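PDB 3P2Y: alanine dehydrogenase/pyridine nucleotide transhydrogenase from Mycobacterium smegmatis str. MC2 155, which probably transfers hydride between NADH and NADP as part of a proton-pumping transhydrogenase, and is also classed as an alanine dehydrogenase. Local coordinates for residues L149-V161 against V194-L206. Sequence-based numbering, arbitrary orientation. Where two conformers were deposited one is given.
Sequences LSSQANVAGYKAV and VAGLQALATAKRL. With EDO (1,2-ethanediol), chain G.
The Y158 ring meets T202 at its edge: OG1 of T202 lies in the ring plane, 3.5 Å from CD1 of Y158, while the T202 methyl CG2 sits beside the same CD1. Here helix 148-167, whose other side meets helix 336-354, packs on helix 194-206, the helix after the first strand (186-190) of the Rossmann-type domain. The second subunit meets the Y158 end: its F171 packs edge-to-face with the ring, and Y158 OH is hydrogen-bonded to the backbone N of its V172. The other flat groups are two amides, N154 and Q198, with planes 49° apart. Q198 NE2 donates to N154 OD1 (2.9 Å) almost straight and in its own amide plane, but arrives well above the carbonyl plane of N154. A water donates to the same OD1 and to V194 O, so OD1 is gripped twice.

The axes of segments 149-161 and 194-206 approach to 7.0 Å and cross at -38°. G157 makes the closeness possible: its CA lies 3.2 Å from A195 O, a CA-H...O contact. A similar contact joins A195 CA to A153 O, also at 3.2 Å.

Farther along, V161 is a knob among A199, T202, A203 and L206, and also touches I270 of strand 268-271, in the sheet of the Rossmann-type domain. With CG1 anti to the backbone N (chi1 173°), that methyl reaches A203, while CG2 lies 3.3 Å from A199 O.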
ATOM      1  N   LEU A 149       7.585   1.944  22.357  1.00 10.97           N
ATOM      2  CA  LEU A 149       8.201   1.031  21.395  1.00 11.48           C
ATOM      3  C   LEU A 149       7.127   0.103  20.782  1.00 11.76           C
ATOM      4  O   LEU A 149       7.098  -0.072  19.550  1.00 11.50           O
ATOM      5  CB  LEU A 149       9.376   0.236  22.021  1.00 12.67           C
ATOM      6  CG  LEU A 149      10.635   1.077  22.296  1.00 14.38           C
ATOM      7  CD1 LEU A 149      11.582   0.261  23.189  1.00 18.66           C
ATOM      8  CD2 LEU A 149      11.324   1.598  21.006  1.00 16.65           C
ATOM      9  N   SER A 150       6.218  -0.424  21.610  1.00 10.99           N
ATOM     10  CA  SER A 150       5.161  -1.328  21.123  0.50 11.43           C
ATOM     11  C   SER A 150       4.126  -0.610  20.250  1.00 11.14           C
ATOM     12  O   SER A 150       3.716  -1.118  19.200  1.00 10.03           O
ATOM     13  CB  SER A 150       4.468  -2.022  22.305  0.50 11.84           C
ATOM     14  OG  SER A 150       3.292  -2.688  21.911  0.50 13.39           O
ATOM     15  N   SER A 151       3.683   0.575  20.673  1.00 10.09           N
ATOM     16  CA  SER A 151       2.629   1.229  19.855  1.00 10.16           C
ATOM     17  C   SER A 151       3.154   1.568  18.460  1.00  9.72           C
ATOM     18  O   SER A 151       2.446   1.389  17.467  1.00  9.32           O
ATOM     19  CB  SER A 151       2.034   2.478  20.536  1.00 11.14           C
ATOM     20  OG  SER A 151       2.967   3.546  20.635  1.00  9.54           O
ATOM     21  N   GLN A 152       4.397   2.045  18.398  1.00  9.31           N
ATOM     22  CA  GLN A 152       5.021   2.365  17.106  1.00  9.09           C
ATOM     23  C   GLN A 152       5.289   1.110  16.282  1.00  9.58           C
ATOM     24  O   GLN A 152       5.142   1.119  15.034  1.00  9.31           O
ATOM     25  CB  GLN A 152       6.284   3.214  17.282  1.00  8.13           C
ATOM     26  CG  GLN A 152       5.986   4.520  18.070  1.00  7.32           C
ATOM     27  CD  GLN A 152       4.797   5.317  17.490  1.00  6.41           C
ATOM     28  OE1 GLN A 152       4.945   5.983  16.481  1.00  7.69           O
ATOM     29  NE2 GLN A 152       3.633   5.263  18.148  1.00  7.53           N
ATOM     30  N   ALA A 153       5.662   0.030  16.965  1.00  8.51           N
ATOM     31  CA  ALA A 153       5.921  -1.239  16.259  1.00  9.08           C
ATOM     32  C   ALA A 153       4.623  -1.802  15.683  1.00  9.02           C
ATOM     33  O   ALA A 153       4.643  -2.408  14.595  1.00  9.74           O
ATOM     34  CB  ALA A 153       6.594  -2.256  17.234  1.00  9.92           C
ATOM     35  N   ASN A 154       3.494  -1.619  16.383  1.00  8.38           N
ATOM     36  CA  ASN A 154       2.178  -2.025  15.827  1.00 10.16           C
ATOM     37  C   ASN A 154       1.900  -1.319  14.523  1.00  9.51           C
ATOM     38  O   ASN A 154       1.480  -1.942  13.543  1.00  9.50           O
ATOM     39  CB  ASN A 154       1.020  -1.719  16.789  1.00 10.93           C
ATOM     40  CG  ASN A 154       0.549  -2.919  17.535  1.00 17.16           C
ATOM     41  OD1 ASN A 154       0.264  -3.978  16.943  1.00 17.05           O
ATOM     42  ND2 ASN A 154       0.407  -2.766  18.872  1.00 20.39           N
ATOM     43  N   VAL A 155       2.134  -0.008  14.498  1.00  8.67           N
ATOM     44  CA  VAL A 155       1.934   0.727  13.242  1.00  8.44           C
ATOM     45  C   VAL A 155       2.884   0.175  12.155  1.00  8.33           C
ATOM     46  O   VAL A 155       2.472   0.004  10.998  1.00  8.78           O
ATOM     47  CB  VAL A 155       2.153   2.244  13.410  1.00  8.95           C
ATOM     48  CG1 VAL A 155       2.033   2.964  12.021  1.00  7.66           C
ATOM     49  CG2 VAL A 155       1.115   2.827  14.431  1.00  8.73           C
ATOM     50  N   ALA A 156       4.141  -0.055  12.529  1.00  8.47           N
ATOM     51  CA  ALA A 156       5.145  -0.470  11.560  1.00  8.55           C
ATOM     52  C   ALA A 156       4.797  -1.829  10.955  1.00  9.01           C
ATOM     53  O   ALA A 156       4.910  -1.989   9.734  1.00  9.35           O
ATOM     54  CB  ALA A 156       6.546  -0.478  12.177  1.00  9.32           C
ATOM     55  N   GLY A 157       4.345  -2.790  11.792  1.00  8.56           N
ATOM     56  CA  GLY A 157       4.009  -4.121  11.268  1.00  8.41           C
ATOM     57  C   GLY A 157       2.866  -4.050  10.262  1.00  8.37           C
ATOM     58  O   GLY A 157       2.887  -4.725   9.221  1.00  7.16           O
ATOM     59  N   TYR A 158       1.850  -3.242  10.582  1.00  7.44           N
ATOM     60  CA  TYR A 158       0.705  -3.037   9.672  1.00  7.90           C
ATOM     61  C   TYR A 158       1.164  -2.407   8.351  1.00  8.28           C
ATOM     62  O   TYR A 158       0.845  -2.905   7.255  1.00  7.86           O
ATOM     63  CB  TYR A 158      -0.320  -2.145  10.397  1.00  8.32           C
ATOM     64  CG  TYR A 158      -1.419  -1.582   9.556  1.00  7.08           C
ATOM     65  CD1 TYR A 158      -2.494  -2.373   9.173  1.00  8.05           C
ATOM     66  CD2 TYR A 158      -1.396  -0.243   9.165  1.00  7.70           C
ATOM     67  CE1 TYR A 158      -3.532  -1.848   8.393  1.00  7.64           C
ATOM     68  CE2 TYR A 158      -2.441   0.303   8.382  1.00  7.24           C
ATOM     69  CZ  TYR A 158      -3.512  -0.515   8.025  1.00  7.86           C
ATOM     70  OH  TYR A 158      -4.553  -0.012   7.260  1.00  8.31           O
ATOM     71  N   LYS A 159       1.930  -1.321   8.441  1.00  7.81           N
ATOM     72  CA  LYS A 159       2.365  -0.633   7.200  1.00  7.57           C
ATOM     73  C   LYS A 159       3.376  -1.477   6.408  1.00  8.88           C
ATOM     74  O   LYS A 159       3.480  -1.320   5.174  1.00  8.75           O
ATOM     75  CB  LYS A 159       2.952   0.743   7.523  1.00  6.96           C
ATOM     76  CG  LYS A 159       1.915   1.763   8.045  1.00  8.75           C
ATOM     77  CD  LYS A 159       0.688   1.911   7.146  1.00  6.12           C
ATOM     78  CE  LYS A 159       1.026   2.298   5.653  1.00  6.55           C
ATOM     79  NZ  LYS A 159       1.440   3.801   5.609  1.00  7.08           N
ATOM     80  N   ALA A 160       4.112  -2.360   7.095  1.00  8.14           N
ATOM     81  CA  ALA A 160       5.054  -3.290   6.394  1.00  8.74           C
ATOM     82  C   ALA A 160       4.320  -4.202   5.427  1.00  9.07           C
ATOM     83  O   ALA A 160       4.780  -4.441   4.297  1.00  8.61           O
ATOM     84  CB  ALA A 160       5.903  -4.148   7.421  1.00  8.96           C
ATOM     85  N   VAL A 161       3.156  -4.710   5.860  1.00  8.10           N
ATOM     86  CA  VAL A 161       2.344  -5.559   4.990  1.00  8.83           C
ATOM     87  C   VAL A 161       1.777  -4.768   3.831  1.00  8.19           C
ATOM     88  O   VAL A 161       1.744  -5.275   2.694  1.00  6.99           O
ATOM     89  CB  VAL A 161       1.199  -6.283   5.779  1.00  8.10           C
ATOM     90  CG1 VAL A 161       0.239  -7.041   4.812  1.00  9.16           C
ATOM     91  CG2 VAL A 161       1.851  -7.254   6.729  1.00 11.38           C
ATOM     92  N   VAL A 194       6.077  -7.365  18.574  1.00  9.65           N
ATOM     93  CA  VAL A 194       4.847  -6.617  18.321  1.00  9.51           C
ATOM     94  C   VAL A 194       4.667  -6.331  16.809  1.00  8.82           C
ATOM     95  O   VAL A 194       3.563  -6.540  16.275  1.00  8.02           O
ATOM     96  CB  VAL A 194       4.823  -5.316  19.134  1.00 10.23           C
ATOM     97  CG1 VAL A 194       3.612  -4.430  18.692  1.00 10.16           C
ATOM     98  CG2 VAL A 194       4.714  -5.649  20.663  1.00 12.82           C
ATOM     99  N   ALA A 195       5.717  -5.842  16.139  1.00  7.42           N
ATOM    100  CA  ALA A 195       5.569  -5.510  14.708  1.00  7.47           C
ATOM    101  C   ALA A 195       5.235  -6.798  13.930  1.00  7.81           C
ATOM    102  O   ALA A 195       4.347  -6.801  13.044  1.00  7.45           O
ATOM    103  CB  ALA A 195       6.842  -4.877  14.156  1.00  7.56           C
ATOM    104  N   GLY A 196       5.971  -7.862  14.226  1.00  8.05           N
ATOM    105  CA  GLY A 196       5.816  -9.120  13.463  1.00  7.64           C
ATOM    106  C   GLY A 196       4.422  -9.705  13.659  1.00  7.98           C
ATOM    107  O   GLY A 196       3.827 -10.266  12.739  1.00  6.92           O
ATOM    108  N   LEU A 197       3.889  -9.595  14.873  1.00  7.49           N
ATOM    109  CA  LEU A 197       2.561 -10.130  15.126  1.00  7.76           C
ATOM    110  C   LEU A 197       1.497  -9.338  14.367  1.00  7.36           C
ATOM    111  O   LEU A 197       0.548  -9.913  13.828  1.00  6.69           O
ATOM    112  CB  LEU A 197       2.250 -10.100  16.621  1.00  8.39           C
ATOM    113  CG  LEU A 197       1.094 -10.996  17.071  1.00 12.50           C
ATOM    114  CD1 LEU A 197       1.403 -12.498  16.760  1.00 10.32           C
ATOM    115  CD2 LEU A 197       0.839 -10.794  18.577  1.00 14.58           C
ATOM    116  N   GLN A 198       1.624  -8.009  14.372  1.00  6.52           N
ATOM    117  CA  GLN A 198       0.700  -7.191  13.612  1.00  7.17           C
ATOM    118  C   GLN A 198       0.853  -7.463  12.118  1.00  6.85           C
ATOM    119  O   GLN A 198      -0.145  -7.514  11.405  1.00  8.32           O
ATOM    120  CB  GLN A 198       0.911  -5.690  13.907  1.00  7.35           C
ATOM    121  CG  GLN A 198      -0.232  -4.811  13.273  1.00  9.10           C
ATOM    122  CD  GLN A 198      -1.603  -5.193  13.827  1.00 15.36           C
ATOM    123  OE1 GLN A 198      -2.427  -5.784  13.116  1.00 18.57           O
ATOM    124  NE2 GLN A 198      -1.829  -4.912  15.098  1.00 16.02           N
ATOM    125  N   ALA A 199       2.077  -7.660  11.643  1.00  7.13           N
ATOM    126  CA  ALA A 199       2.277  -8.056  10.211  1.00  7.24           C
ATOM    127  C   ALA A 199       1.543  -9.381   9.883  1.00  7.71           C
ATOM    128  O   ALA A 199       0.853  -9.489   8.869  1.00  5.93           O
ATOM    129  CB  ALA A 199       3.787  -8.183   9.870  1.00  8.08           C
ATOM    130  N   LEU A 200       1.669 -10.375  10.755  1.00  6.32           N
ATOM    131  CA  LEU A 200       0.913 -11.629  10.524  1.00  7.14           C
ATOM    132  C   LEU A 200      -0.592 -11.399  10.464  1.00  7.68           C
ATOM    133  O   LEU A 200      -1.272 -11.958   9.580  1.00  7.29           O
ATOM    134  CB  LEU A 200       1.228 -12.669  11.610  1.00  5.98           C
ATOM    135  CG  LEU A 200       2.641 -13.252  11.522  1.00  6.70           C
ATOM    136  CD1 LEU A 200       2.914 -14.001  12.851  1.00  9.26           C
ATOM    137  CD2 LEU A 200       2.825 -14.207  10.310  1.00  6.53           C
ATOM    138  N   ALA A 201      -1.121 -10.596  11.401  1.00  7.66           N
ATOM    139  CA  ALA A 201      -2.556 -10.351  11.462  1.00  8.97           C
ATOM    140  C   ALA A 201      -2.992  -9.624  10.201  1.00  8.28           C
ATOM    141  O   ALA A 201      -4.019  -9.981   9.594  1.00  9.77           O
ATOM    142  CB  ALA A 201      -2.948  -9.525  12.727  1.00  8.87           C
ATOM    143  N   THR A 202      -2.227  -8.604   9.818  1.00  8.50           N
ATOM    144  CA  THR A 202      -2.617  -7.778   8.649  1.00  9.10           C
ATOM    145  C   THR A 202      -2.541  -8.578   7.342  1.00  8.96           C
ATOM    146  O   THR A 202      -3.434  -8.460   6.501  1.00  9.04           O
ATOM    147  CB  THR A 202      -1.772  -6.498   8.581  1.00 10.60           C
ATOM    148  OG1 THR A 202      -2.021  -5.759   9.796  1.00  9.74           O
ATOM    149  CG2 THR A 202      -2.191  -5.597   7.388  1.00 10.02           C
ATOM    150  N   ALA A 203      -1.488  -9.376   7.186  1.00  7.40           N
ATOM    151  CA  ALA A 203      -1.347 -10.228   5.990  1.00  7.36           C
ATOM    152  C   ALA A 203      -2.524 -11.201   5.891  1.00  8.24           C
ATOM    153  O   ALA A 203      -3.079 -11.417   4.793  1.00  8.43           O
ATOM    154  CB  ALA A 203      -0.039 -10.974   6.017  1.00  7.08           C
ATOM    155  N   LYS A 204      -2.900 -11.787   7.031  1.00  8.43           N
ATOM    156  CA  LYS A 204      -4.054 -12.696   7.082  1.00 10.83           C
ATOM    157  C   LYS A 204      -5.366 -12.007   6.658  1.00 11.42           C
ATOM    158  O   LYS A 204      -6.142 -12.581   5.858  1.00 11.22           O
ATOM    159  CB  LYS A 204      -4.216 -13.325   8.480  1.00 10.79           C
ATOM    160  CG  LYS A 204      -5.309 -14.419   8.547  1.00 16.32           C
ATOM    161  CD  LYS A 204      -4.920 -15.571   7.589  1.00 22.74           C
ATOM    162  CE  LYS A 204      -5.544 -16.934   7.891  1.00 31.19           C
ATOM    163  NZ  LYS A 204      -5.021 -17.813   6.794  1.00 30.82           N
ATOM    164  N   ARG A 205      -5.599 -10.795   7.173  1.00 12.76           N
ATOM    165  CA  ARG A 205      -6.777  -9.975   6.819  1.00 14.67           C
ATOM    166  C   ARG A 205      -6.885  -9.831   5.315  1.00 14.81           C
ATOM    167  O   ARG A 205      -8.000 -10.013   4.739  1.00 15.47           O
ATOM    168  CB  ARG A 205      -6.675  -8.542   7.403  1.00 15.67           C
ATOM    169  CG  ARG A 205      -6.833  -8.443   8.906  1.00 20.26           C
ATOM    170  CD  ARG A 205      -6.838  -6.974   9.339  1.00 22.30           C
ATOM    171  NE  ARG A 205      -6.604  -6.870  10.773  1.00 27.28           N
ATOM    172  CZ  ARG A 205      -7.571  -6.855  11.676  1.00 32.35           C
ATOM    173  NH1 ARG A 205      -8.853  -6.893  11.288  1.00 33.26           N
ATOM    174  NH2 ARG A 205      -7.257  -6.780  12.967  1.00 35.97           N
ATOM    175  N   LEU A 206      -5.740  -9.538   4.697  1.00 12.55           N
ATOM    176  CA  LEU A 206      -5.657  -9.298   3.259  1.00 13.07           C
ATOM    177  C   LEU A 206      -5.814 -10.561   2.405  1.00 11.56           C
ATOM    178  O   LEU A 206      -5.987 -10.460   1.179  1.00 12.47           O
ATOM    179  CB  LEU A 206      -4.347  -8.641   2.922  1.00 12.69           C
ATOM    180  CG  LEU A 206      -4.230  -7.736   1.733  1.00 20.28           C
ATOM    181  CD1 LEU A 206      -5.546  -6.960   1.460  1.00 21.43           C
ATOM    182  CD2 LEU A 206      -3.119  -6.780   2.118  1.00 21.68           C
TER
HETATM  183  C1  EDO G 366       4.319   2.097   3.929  1.00 15.23           C
HETATM  184  O1  EDO G 366       3.389   1.029   3.681  1.00  8.26           O
HETATM  185  C2  EDO G 366       4.077   3.260   2.946  1.00 15.45           C
HETATM  186  O2  EDO G 366       2.843   3.984   3.205  1.00 10.70           O
HETATM  187  O   HOH W   1       1.106  -6.678  17.625  1.00 11.64           O